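PDB 2AWP: iron Super-Oxide Dismutase from Plasmodium knowlesi, which probably uses an iron ion to convert superoxide radicals, toxic by-products of the cell, into hydrogen peroxide and molecular oxygen. Local coordinates for residues E55-S60 against N67-W72; N144-K147 against I152-L155. All blocks are in the same frame, centred on the assembly; numbering follows the deposited sequence.

Contact 1: residues E55-S60 against N67-W72; sequences EIMKES and NAAQIW
Met57 meets Trp72 through a Met-aromatic contact reinforced by a CH-pi contact. The methyl CE lies over one face of the indole, 4.0 Å from the centroid of the five-membered ring of Trp72 and only 10° off its normal, while SD stands obliquely nearer the root of the ring. That sulfur also presses on the stem of the tryptophan, Met57 SD to Trp72 CB measuring 3.6 Å. With CG anti to the backbone N (chi1 -179°) and the next torsion, about CB-CG, extended as well, the methionine reaches across to the tryptophan; the turn at chi3 then lays CE on the ring. A long, polarisable thioether suits this place, since it can follow a flat aromatic surface. The far helix reaches on toward the iron site: Trp72 stacks with Phe76, and its side chain is about 7 Å from that of His74, a likely iron ligand.

Helices 53-59 and 62-79, both in the alpha-hairpin region of the iron/manganese superoxide dismutases, are joined by a short connection. Their local axes approach to 8.5 Å and run at 130° to each other, with Met57 and Ala69 at the closest register.

Apolar packing fills the line of approach. Ile56 CG2 touches the methyl of Ala68, CB, at 3.7 Å, and Met57 CG rests on Ala69 CB at 4.0 Å. Alanine's single methyl lets the helices come this close, whereas the branched isoleucine supplies bulk from the other side.

Within 55-60, Ser60, the first residue to leave helical geometry, bonds through OG to Ile56 O at 2.7 Å; this hydroxyl and Glu59 N reach the oxygen from opposite faces of its carbonyl plane.

Contact 2: residues N144-K147 against I152-L155; sequences NPIK and IPIL
Pro145 and Ile146, in the first turn of the short helix 145-148, lie across from the start of strand 151-158, their CA atoms 6.6 Å from Pro153 CA and 6.5 Å from Ile152 CA respectively, so the backbones stay apart and side chains bridge the gap. Pro153 is the meeting point. Its CD comes 3.6 Å from Ile146 CG1, and the two side chains cross at about a right angle, with Ile146 CD1 lying by the CG and CD atoms of the proline. Ile146 CG1 is anti to its own carbonyl carbon (chi1 -64°), a turn that carries the end of the chain closer to the strand than its CB direction alone would suggest. Pro145 approaches obliquely, Pro145 CB to Pro153 CG measuring 4.1 Å.

The strand is an outer member of the three-stranded antiparallel sheet in the C-terminal region of the dismutase, paired with strand 122-129. Within this pairing Ile154 and Leu155 both face Leu126, making a classic beta bulge.

Proline suits the beginning of helix 145-148, where its missing N-H costs no intrahelical bond. Just before it, Asn144 takes the N-cap position: OD1 receives Lys147 N at 3.1 Å in a nearly straight bond (174°), and a weaker, more bent one from Ile146 N. Its other amide atom, ND2, bonds to Asn73. Pro153 likewise carries no N-H and offers a compact apolar ring, which packs also on Trp72 and Phe76 of helix 62-79, while Pro145 lies against Trp125 and Val127 of the neighbouring strand.

How the contacts relate
Contact 1 pairs two helices of the alpha-hairpin region, contact 2 a short helix with an edge strand of the C-terminal region, and both are buried contacts with apolar side chains across them. Sulfur and an aromatic face set contact 1 apart; contact 2 relies on proline rings and an isoleucine. Their centres lie 12 Å apart, and the two regions meet here: Lys147 NZ probably donates a hydrogen bond to Met57 O at 3.0 Å and reaches Ser60 O, so a lysine from helix 145-148 meets carbonyls at the end of helix 53-59. Trp72 serves both, receiving Met57 in one and packing on Ile146 and Pro153 of the other.

Contact 1: residues E55-S60 against N67-W72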
ATOM      1  N   GLU A  55      22.727   4.586  -8.664  1.00 14.37           N
ATOM      2  CA  GLU A  55      22.687   5.750  -9.534  1.00 14.30           C
ATOM      3  C   GLU A  55      21.308   5.950 -10.154  1.00 13.91           C
ATOM      4  O   GLU A  55      20.788   7.065 -10.156  1.00 13.77           O
ATOM      5  CB  GLU A  55      23.765   5.646 -10.612  1.00 14.28           C
ATOM      6  CG  GLU A  55      25.142   5.703 -10.013  1.00 13.98           C
ATOM      7  CD  GLU A  55      26.227   5.341 -11.005  1.00 15.85           C
ATOM      8  OE1 GLU A  55      25.924   4.623 -11.974  1.00 14.70           O
ATOM      9  OE2 GLU A  55      27.376   5.773 -10.797  1.00 17.18           O
ATOM     10  N   ILE A  56      20.691   4.868 -10.615  1.00 13.62           N
ATOM     11  CA  ILE A  56      19.331   4.946 -11.174  1.00 13.55           C
ATOM     12  C   ILE A  56      18.361   5.510 -10.137  1.00 13.80           C
ATOM     13  O   ILE A  56      17.648   6.477 -10.416  1.00 13.94           O
ATOM     14  CB  ILE A  56      18.828   3.578 -11.727  1.00 13.30           C
ATOM     15  CG1 ILE A  56      19.652   3.177 -12.961  1.00 13.35           C
ATOM     16  CG2 ILE A  56      17.355   3.700 -12.183  1.00 12.35           C
ATOM     17  CD1 ILE A  56      19.613   1.693 -13.273  1.00 14.37           C
ATOM     18  N   MET A  57      18.375   4.922  -8.935  1.00 13.82           N
ATOM     19  CA  MET A  57      17.535   5.360  -7.815  1.00 15.30           C
ATOM     20  C   MET A  57      17.692   6.869  -7.516  1.00 15.51           C
ATOM     21  O   MET A  57      16.695   7.615  -7.381  1.00 14.37           O
ATOM     22  CB  MET A  57      17.897   4.513  -6.600  1.00 15.04           C
ATOM     23  CG  MET A  57      17.133   4.779  -5.359  1.00 16.62           C
ATOM     24  SD  MET A  57      17.676   3.568  -4.155  1.00 17.17           S
ATOM     25  CE  MET A  57      19.148   4.321  -3.399  1.00 13.78           C
ATOM     26  N   LYS A  58      18.945   7.310  -7.424  1.00 15.92           N
ATOM     27  CA  LYS A  58      19.260   8.718  -7.163  1.00 17.16           C
ATOM     28  C   LYS A  58      18.907   9.663  -8.309  1.00 16.84           C
ATOM     29  O   LYS A  58      18.652  10.851  -8.083  1.00 17.37           O
ATOM     30  CB  LYS A  58      20.738   8.880  -6.788  1.00 16.86           C
ATOM     31  CG  LYS A  58      21.052   8.421  -5.361  1.00 18.38           C
ATOM     32  CD  LYS A  58      22.546   8.236  -5.064  1.00 18.88           C
ATOM     33  CE  LYS A  58      23.288   9.576  -4.866  1.00 23.96           C
ATOM     34  NZ  LYS A  58      22.642  10.550  -3.879  1.00 26.10           N
ATOM     35  N   GLU A  59      18.869   9.163  -9.537  1.00 16.86           N
ATOM     36  CA  GLU A  59      18.687  10.056 -10.684  1.00 17.57           C
ATOM     37  C   GLU A  59      17.387   9.955 -11.487  1.00 18.00           C
ATOM     38  O   GLU A  59      17.216  10.703 -12.442  1.00 19.38           O
ATOM     39  CB  GLU A  59      19.852   9.899 -11.654  1.00 17.77           C
ATOM     40  CG  GLU A  59      21.205  10.162 -11.049  1.00 18.51           C
ATOM     41  CD  GLU A  59      22.348   9.701 -11.958  1.00 22.29           C
ATOM     42  OE1 GLU A  59      22.214   9.784 -13.188  1.00 19.86           O
ATOM     43  OE2 GLU A  59      23.376   9.238 -11.426  1.00 23.00           O
ATOM     44  N   SER A  60      16.507   9.016 -11.158  1.00 17.55           N
ATOM     45  CA  SER A  60      15.273   8.814 -11.938  1.00 17.06           C
ATOM     46  C   SER A  60      14.012   9.301 -11.212  1.00 16.85           C
ATOM     47  O   SER A  60      14.074   9.727 -10.066  1.00 16.02           O
ATOM     48  CB  SER A  60      15.103   7.340 -12.244  1.00 16.80           C
ATOM     49  OG  SER A  60      15.061   6.609 -11.031  1.00 17.20           O
ATOM     50  N   ASN A  67      10.542   1.209  -9.366  1.00  9.77           N
ATOM     51  CA  ASN A  67      11.155  -0.106  -9.453  1.00 10.33           C
ATOM     52  C   ASN A  67      12.580  -0.172  -8.908  1.00  9.59           C
ATOM     53  O   ASN A  67      12.875  -1.035  -8.096  1.00  8.91           O
ATOM     54  CB  ASN A  67      11.065  -0.675 -10.868  1.00  9.78           C
ATOM     55  CG  ASN A  67       9.671  -1.069 -11.209  1.00 10.49           C
ATOM     56  OD1 ASN A  67       9.206  -2.154 -10.810  1.00 10.07           O
ATOM     57  ND2 ASN A  67       8.937  -0.142 -11.871  1.00  9.43           N
ATOM     58  N   ALA A  68      13.446   0.733  -9.360  1.00  9.32           N
ATOM     59  CA  ALA A  68      14.834   0.829  -8.828  1.00  9.48           C
ATOM     60  C   ALA A  68      14.882   0.953  -7.293  1.00  8.72           C
ATOM     61  O   ALA A  68      15.623   0.239  -6.629  1.00  9.58           O
ATOM     62  CB  ALA A  68      15.558   2.005  -9.452  1.00  7.74           C
ATOM     63  N   ALA A  69      14.120   1.882  -6.739  1.00  8.57           N
ATOM     64  CA  ALA A  69      14.154   2.105  -5.280  1.00  8.19           C
ATOM     65  C   ALA A  69      13.592   0.885  -4.538  1.00  8.00           C
ATOM     66  O   ALA A  69      14.147   0.456  -3.532  1.00  6.58           O
ATOM     67  CB  ALA A  69      13.391   3.366  -4.921  1.00  8.08           C
ATOM     68  N   GLN A  70      12.522   0.278  -5.061  1.00  7.40           N
ATOM     69  CA  GLN A  70      12.047  -0.951  -4.445  1.00  6.82           C
ATOM     70  C   GLN A  70      13.069  -2.089  -4.456  1.00  7.59           C
ATOM     71  O   GLN A  70      13.166  -2.839  -3.476  1.00  7.77           O
ATOM     72  CB  GLN A  70      10.712  -1.411  -5.024  1.00  6.73           C
ATOM     73  CG  GLN A  70       9.528  -0.532  -4.613  1.00  4.22           C
ATOM     74  CD  GLN A  70       9.180  -0.611  -3.165  1.00  6.88           C
ATOM     75  OE1 GLN A  70       9.812   0.036  -2.335  1.00  6.93           O
ATOM     76  NE2 GLN A  70       8.119  -1.382  -2.838  1.00 11.75           N
ATOM     77  N   ILE A  71      13.796  -2.269  -5.562  1.00  7.77           N
ATOM     78  CA  ILE A  71      14.831  -3.313  -5.557  1.00  7.63           C
ATOM     79  C   ILE A  71      15.813  -3.035  -4.406  1.00  7.33           C
ATOM     80  O   ILE A  71      16.166  -3.940  -3.665  1.00  8.17           O
ATOM     81  CB  ILE A  71      15.637  -3.373  -6.844  1.00  7.08           C
ATOM     82  CG1 ILE A  71      14.744  -3.759  -8.039  1.00  7.18           C
ATOM     83  CG2 ILE A  71      16.807  -4.409  -6.703  1.00  5.96           C
ATOM     84  CD1 ILE A  71      15.288  -3.218  -9.353  1.00  5.63           C
ATOM     85  N   TRP A  72      16.283  -1.793  -4.310  1.00  8.24           N
ATOM     86  CA  TRP A  72      17.306  -1.423  -3.326  1.00  8.35           C
ATOM     87  C   TRP A  72      16.743  -1.561  -1.898  1.00  8.22           C
ATOM     88  O   TRP A  72      17.384  -2.156  -0.984  1.00  8.26           O
ATOM     89  CB  TRP A  72      17.808   0.003  -3.597  1.00  9.88           C
ATOM     90  CG  TRP A  72      19.033   0.376  -2.745  1.00  9.33           C
ATOM     91  CD1 TRP A  72      20.346   0.315  -3.125  1.00 10.30           C
ATOM     92  CD2 TRP A  72      19.026   0.812  -1.375  1.00 11.14           C
ATOM     93  NE1 TRP A  72      21.166   0.682  -2.065  1.00 12.36           N
ATOM     94  CE2 TRP A  72      20.377   1.001  -0.987  1.00 10.85           C
ATOM     95  CE3 TRP A  72      18.004   1.070  -0.437  1.00 12.28           C
ATOM     96  CZ2 TRP A  72      20.735   1.436   0.308  1.00 12.21           C
ATOM     97  CZ3 TRP A  72      18.360   1.503   0.851  1.00 10.50           C
ATOM     98  CH2 TRP A  72      19.717   1.666   1.213  1.00  9.88           C
TER

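Contact 2: residues N144-K147 against I152-L155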
ATOM      1  N   ASN A 144      13.034   6.490  -0.180  1.00 11.09           N
ATOM      2  CA  ASN A 144      14.021   6.188   0.859  1.00 11.96           C
ATOM      3  C   ASN A 144      14.898   7.390   1.215  1.00 11.40           C
ATOM      4  O   ASN A 144      14.918   8.397   0.480  1.00 11.29           O
ATOM      5  CB  ASN A 144      14.828   4.923   0.529  1.00 12.61           C
ATOM      6  CG  ASN A 144      15.701   5.077  -0.715  1.00 13.68           C
ATOM      7  OD1 ASN A 144      16.440   6.063  -0.865  1.00 14.95           O
ATOM      8  ND2 ASN A 144      15.641   4.087  -1.589  1.00 16.40           N
ATOM      9  N   PRO A 145      15.573   7.319   2.359  1.00 10.77           N
ATOM     10  CA  PRO A 145      16.416   8.447   2.801  1.00 11.40           C
ATOM     11  C   PRO A 145      17.598   8.851   1.868  1.00 11.67           C
ATOM     12  O   PRO A 145      18.062   9.972   1.951  1.00 12.21           O
ATOM     13  CB  PRO A 145      16.922   7.989   4.190  1.00 10.66           C
ATOM     14  CG  PRO A 145      15.858   6.965   4.650  1.00 11.29           C
ATOM     15  CD  PRO A 145      15.543   6.234   3.358  1.00 11.57           C
ATOM     16  N   ILE A 146      18.106   7.939   1.037  1.00 12.50           N
ATOM     17  CA  ILE A 146      19.170   8.277   0.080  1.00 12.44           C
ATOM     18  C   ILE A 146      18.628   9.238  -0.975  1.00 12.88           C
ATOM     19  O   ILE A 146      19.226  10.298  -1.234  1.00 12.75           O
ATOM     20  CB  ILE A 146      19.796   7.022  -0.561  1.00 12.88           C
ATOM     21  CG1 ILE A 146      20.500   6.185   0.518  1.00 13.42           C
ATOM     22  CG2 ILE A 146      20.787   7.396  -1.703  1.00 14.50           C
ATOM     23  CD1 ILE A 146      20.981   4.834   0.036  1.00 14.91           C
ATOM     24  N   LYS A 147      17.483   8.880  -1.565  1.00 12.87           N
ATOM     25  CA  LYS A 147      16.801   9.760  -2.498  1.00 13.40           C
ATOM     26  C   LYS A 147      16.452  11.067  -1.826  1.00 13.64           C
ATOM     27  O   LYS A 147      16.742  12.124  -2.371  1.00 14.05           O
ATOM     28  CB  LYS A 147      15.548   9.105  -3.097  1.00 13.27           C
ATOM     29  CG  LYS A 147      14.870   9.939  -4.156  1.00 14.83           C
ATOM     30  CD  LYS A 147      15.817  10.220  -5.310  1.00 18.51           C
ATOM     31  CE  LYS A 147      15.180  11.018  -6.412  1.00 21.66           C
ATOM     32  NZ  LYS A 147      15.372  10.305  -7.720  1.00 24.58           N
ATOM     33  N   ILE A 152      21.802   8.475   6.177  1.00 12.90           N
ATOM     34  CA  ILE A 152      22.320   7.219   5.670  1.00 13.22           C
ATOM     35  C   ILE A 152      21.593   6.068   6.333  1.00 11.85           C
ATOM     36  O   ILE A 152      21.696   5.889   7.528  1.00 11.99           O
ATOM     37  CB  ILE A 152      23.851   7.103   5.911  1.00 12.72           C
ATOM     38  CG1 ILE A 152      24.592   8.149   5.061  1.00 14.45           C
ATOM     39  CG2 ILE A 152      24.340   5.686   5.646  1.00 14.65           C
ATOM     40  CD1 ILE A 152      25.980   8.511   5.618  1.00 16.03           C
ATOM     41  N   PRO A 153      20.851   5.285   5.539  1.00 12.03           N
ATOM     42  CA  PRO A 153      20.133   4.103   6.017  1.00 11.47           C
ATOM     43  C   PRO A 153      21.009   3.124   6.847  1.00 11.16           C
ATOM     44  O   PRO A 153      22.110   2.759   6.441  1.00 10.50           O
ATOM     45  CB  PRO A 153      19.658   3.456   4.722  1.00 11.73           C
ATOM     46  CG  PRO A 153      19.367   4.691   3.800  1.00 10.66           C
ATOM     47  CD  PRO A 153      20.636   5.505   4.087  1.00 11.42           C
ATOM     48  N   ILE A 154      20.501   2.709   7.996  1.00  9.83           N
ATOM     49  CA  ILE A 154      21.216   1.773   8.867  1.00  9.58           C
ATOM     50  C   ILE A 154      20.470   0.408   8.907  1.00  9.25           C
ATOM     51  O   ILE A 154      21.090  -0.660   8.841  1.00  7.58           O
ATOM     52  CB  ILE A 154      21.353   2.354  10.335  1.00  9.34           C
ATOM     53  CG1 ILE A 154      22.113   3.712  10.360  1.00  9.47           C
ATOM     54  CG2 ILE A 154      21.972   1.349  11.260  1.00  7.12           C
ATOM     55  CD1 ILE A 154      23.580   3.684   9.878  1.00  7.58           C
ATOM     56  N   LEU A 155      19.145   0.486   9.056  1.00  9.37           N
ATOM     57  CA  LEU A 155      18.222  -0.651   9.018  1.00  9.63           C
ATOM     58  C   LEU A 155      16.884  -0.185   8.419  1.00  9.88           C
ATOM     59  O   LEU A 155      16.531   0.988   8.534  1.00  8.46           O
ATOM     60  CB  LEU A 155      17.929  -1.189  10.427  1.00  9.64           C
ATOM     61  CG  LEU A 155      18.991  -1.866  11.274  1.00 10.84           C
ATOM     62  CD1 LEU A 155      18.549  -1.990  12.734  1.00 10.85           C
ATOM     63  CD2 LEU A 155      19.375  -3.239  10.685  1.00 12.41           C
TER